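Local coordinates for phosphoprotein (Spring viremia of carp virus, PDB 7C5Z) that probably supports viral RNA replication as a polymerase-associated phosphoprotein and nucleoprotein chaperone, here represented by its dimeric central domain, at residues 46-51 with 66-71. Sequence-based numbering, arbitrary orientation.
Sequences LISKMM and IDLFDY
The carboxylate of Asp70 is the flat group of this contact, and Ser48 meets it near one oxygen: OG donates to OD2 at 2.7 Å, reaching it on the anti side from 33° out of the carboxylate plane. The other oxygen, OD1, accepts the backbone N-H of Gln72, so hydrogen bonds to both oxygens restrict rotation of the group. Both CA-CB bonds point to the opposite segment, and with Ser48 OG anti to its own backbone N (chi1 180°) and Asp70 CG likewise anti, hydroxyl and carboxylate are carried toward each other. Next to this bond Leu68 forks towards the helix, with its CD2 branch 3.4 Å from the carbonyl O of Ser48 and 3.5 Å from OG, while the CD1 branch makes the apolar pair with the terminal methyl of Met51, a selenomethionine, at 4.0 Å between CE and CD1. These two side chains cross at about a right angle. Arg52 and Ile55 also touch Leu68, Val78 touches Met51, and Met51 of the second subunit packs on its counterpart. With segment axes 9.7 Å apart and nearly antiparallel (163°), the geometry is that of a helix-on-sheet layer of an alpha+beta domain, in which helix 41-62 packs along strand 67-70, the outermost within the chain of an antiparallel sheet, in the dimeric vesiculovirus-family phosphoprotein central domain.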
loop_
_atom_site.group_PDB
_atom_site.type_symbol
_atom_site.label_atom_id
_atom_site.label_comp_id
_atom_site.label_asym_id
_atom_site.label_seq_id
_atom_site.Cartn_x
_atom_site.Cartn_y
_atom_site.Cartn_z
ATOM N N LEU A 46 5.399 7.126 5.609
ATOM C CA LEU A 46 4.400 7.447 4.596
ATOM C C LEU A 46 3.766 6.178 4.050
ATOM O O LEU A 46 2.536 6.081 3.945
ATOM C CB LEU A 46 5.032 8.257 3.460
ATOM C CG LEU A 46 4.129 8.513 2.256
ATOM C CD1 LEU A 46 2.898 9.325 2.637
ATOM C CD2 LEU A 46 4.919 9.241 1.159
ATOM N N ILE A 47 4.587 5.181 3.738
ATOM C CA ILE A 47 4.062 3.922 3.218
ATOM C C ILE A 47 3.137 3.265 4.232
ATOM O O ILE A 47 2.066 2.758 3.877
ATOM C CB ILE A 47 5.225 3.002 2.808
ATOM C CG1 ILE A 47 5.898 3.555 1.551
ATOM C CG2 ILE A 47 4.742 1.560 2.582
ATOM C CD1 ILE A 47 7.229 2.875 1.229
ATOM N N SER A 48 3.522 3.279 5.511
ATOM C CA SER A 48 2.681 2.703 6.545
ATOM C C SER A 48 1.331 3.409 6.602
ATOM O O SER A 48 0.287 2.748 6.691
ATOM C CB SER A 48 3.405 2.773 7.892
ATOM O OG SER A 48 2.612 2.220 8.937
ATOM N N LYS A 49 1.329 4.743 6.478
ATOM C CA LYS A 49 0.083 5.502 6.563
ATOM C C LYS A 49 -0.788 5.280 5.333
ATOM O O LYS A 49 -2.019 5.199 5.443
ATOM C CB LYS A 49 0.388 6.986 6.751
ATOM C CG LYS A 49 0.858 7.320 8.154
ATOM C CD LYS A 49 0.656 8.788 8.455
ATOM C CE LYS A 49 1.087 9.121 9.874
ATOM N NZ LYS A 49 0.524 8.144 10.851
HETATM N N MSE A 50 -0.171 5.141 4.167
HETATM C CA MSE A 50 -0.918 4.843 2.950
HETATM C C MSE A 50 -1.517 3.435 3.032
HETATM O O MSE A 50 -2.678 3.233 2.680
HETATM C CB MSE A 50 -0.026 4.989 1.728
HETATM C CG MSE A 50 0.410 6.428 1.507
HETATM SE SE MSE A 50 1.333 6.655 -0.200
HETATM C CE MSE A 50 0.135 5.568 -1.308
HETATM N N MSE A 51 -0.730 2.470 3.503
HETATM C CA MSE A 51 -1.258 1.114 3.670
HETATM C C MSE A 51 -2.418 1.112 4.655
HETATM O O MSE A 51 -3.454 0.490 4.396
HETATM C CB MSE A 51 -0.155 0.156 4.121
HETATM C CG MSE A 51 0.880 -0.056 3.053
HETATM SE SE MSE A 51 2.359 -1.193 3.649
HETATM C CE MSE A 51 1.309 -2.674 4.235
ATOM N N ILE A 66 -9.484 -5.917 8.426
ATOM C CA ILE A 66 -8.066 -5.937 8.064
ATOM C C ILE A 66 -7.310 -4.936 8.927
ATOM O O ILE A 66 -7.793 -3.821 9.165
ATOM C CB ILE A 66 -7.904 -5.622 6.568
ATOM C CG1 ILE A 66 -8.737 -6.597 5.723
ATOM C CG2 ILE A 66 -6.426 -5.664 6.142
ATOM C CD1 ILE A 66 -8.834 -6.186 4.267
ATOM N N ASP A 67 -6.127 -5.326 9.421
ATOM C CA ASP A 67 -5.360 -4.426 10.282
ATOM C C ASP A 67 -3.887 -4.422 9.895
ATOM O O ASP A 67 -3.399 -5.303 9.185
ATOM C CB ASP A 67 -5.485 -4.797 11.761
ATOM C CG ASP A 67 -5.278 -3.594 12.684
ATOM O OD1 ASP A 67 -5.130 -2.442 12.190
ATOM O OD2 ASP A 67 -5.266 -3.808 13.917
ATOM N N LEU A 68 -3.178 -3.420 10.401
ATOM C CA LEU A 68 -1.769 -3.216 10.113
ATOM C C LEU A 68 -1.001 -3.200 11.423
ATOM O O LEU A 68 -1.440 -2.567 12.393
ATOM C CB LEU A 68 -1.560 -1.897 9.369
ATOM C CG LEU A 68 -0.122 -1.457 9.157
ATOM C CD1 LEU A 68 0.546 -2.344 8.138
ATOM C CD2 LEU A 68 -0.115 0.015 8.735
ATOM N N PHE A 69 0.132 -3.902 11.451
ATOM C CA PHE A 69 1.031 -3.922 12.602
ATOM C C PHE A 69 2.356 -3.281 12.201
ATOM O O PHE A 69 3.072 -3.798 11.331
ATOM C CB PHE A 69 1.223 -5.354 13.118
ATOM C CG PHE A 69 -0.040 -5.950 13.668
ATOM C CD1 PHE A 69 -0.420 -5.684 14.972
ATOM C CD2 PHE A 69 -0.866 -6.725 12.884
ATOM C CE1 PHE A 69 -1.596 -6.207 15.494
ATOM C CE2 PHE A 69 -2.045 -7.255 13.403
ATOM C CZ PHE A 69 -2.410 -6.988 14.705
ATOM N N ASP A 70 2.665 -2.150 12.830
ATOM C CA ASP A 70 3.865 -1.367 12.551
ATOM C C ASP A 70 4.540 -1.088 13.887
ATOM O O ASP A 70 3.927 -0.472 14.766
ATOM C CB ASP A 70 3.468 -0.070 11.828
ATOM C CG ASP A 70 4.634 0.847 11.537
ATOM O OD1 ASP A 70 5.792 0.521 11.855
ATOM O OD2 ASP A 70 4.359 1.928 10.964
ATOM N N TYR A 71 5.767 -1.593 14.069
ATOM C CA TYR A 71 6.523 -1.369 15.301
ATOM C C TYR A 71 7.667 -0.385 15.100
ATOM O O TYR A 71 8.568 -0.314 15.945
ATOM C CB TYR A 71 7.059 -2.692 15.849
ATOM C CG TYR A 71 5.982 -3.741 15.982
ATOM C CD1 TYR A 71 5.673 -4.580 14.911
ATOM C CD2 TYR A 71 5.251 -3.883 17.163
ATOM C CE1 TYR A 71 4.685 -5.525 15.007
ATOM C CE2 TYR A 71 4.240 -4.862 17.266
ATOM C CZ TYR A 71 3.974 -5.667 16.178
ATOM O OH TYR A 71 2.993 -6.635 16.217
#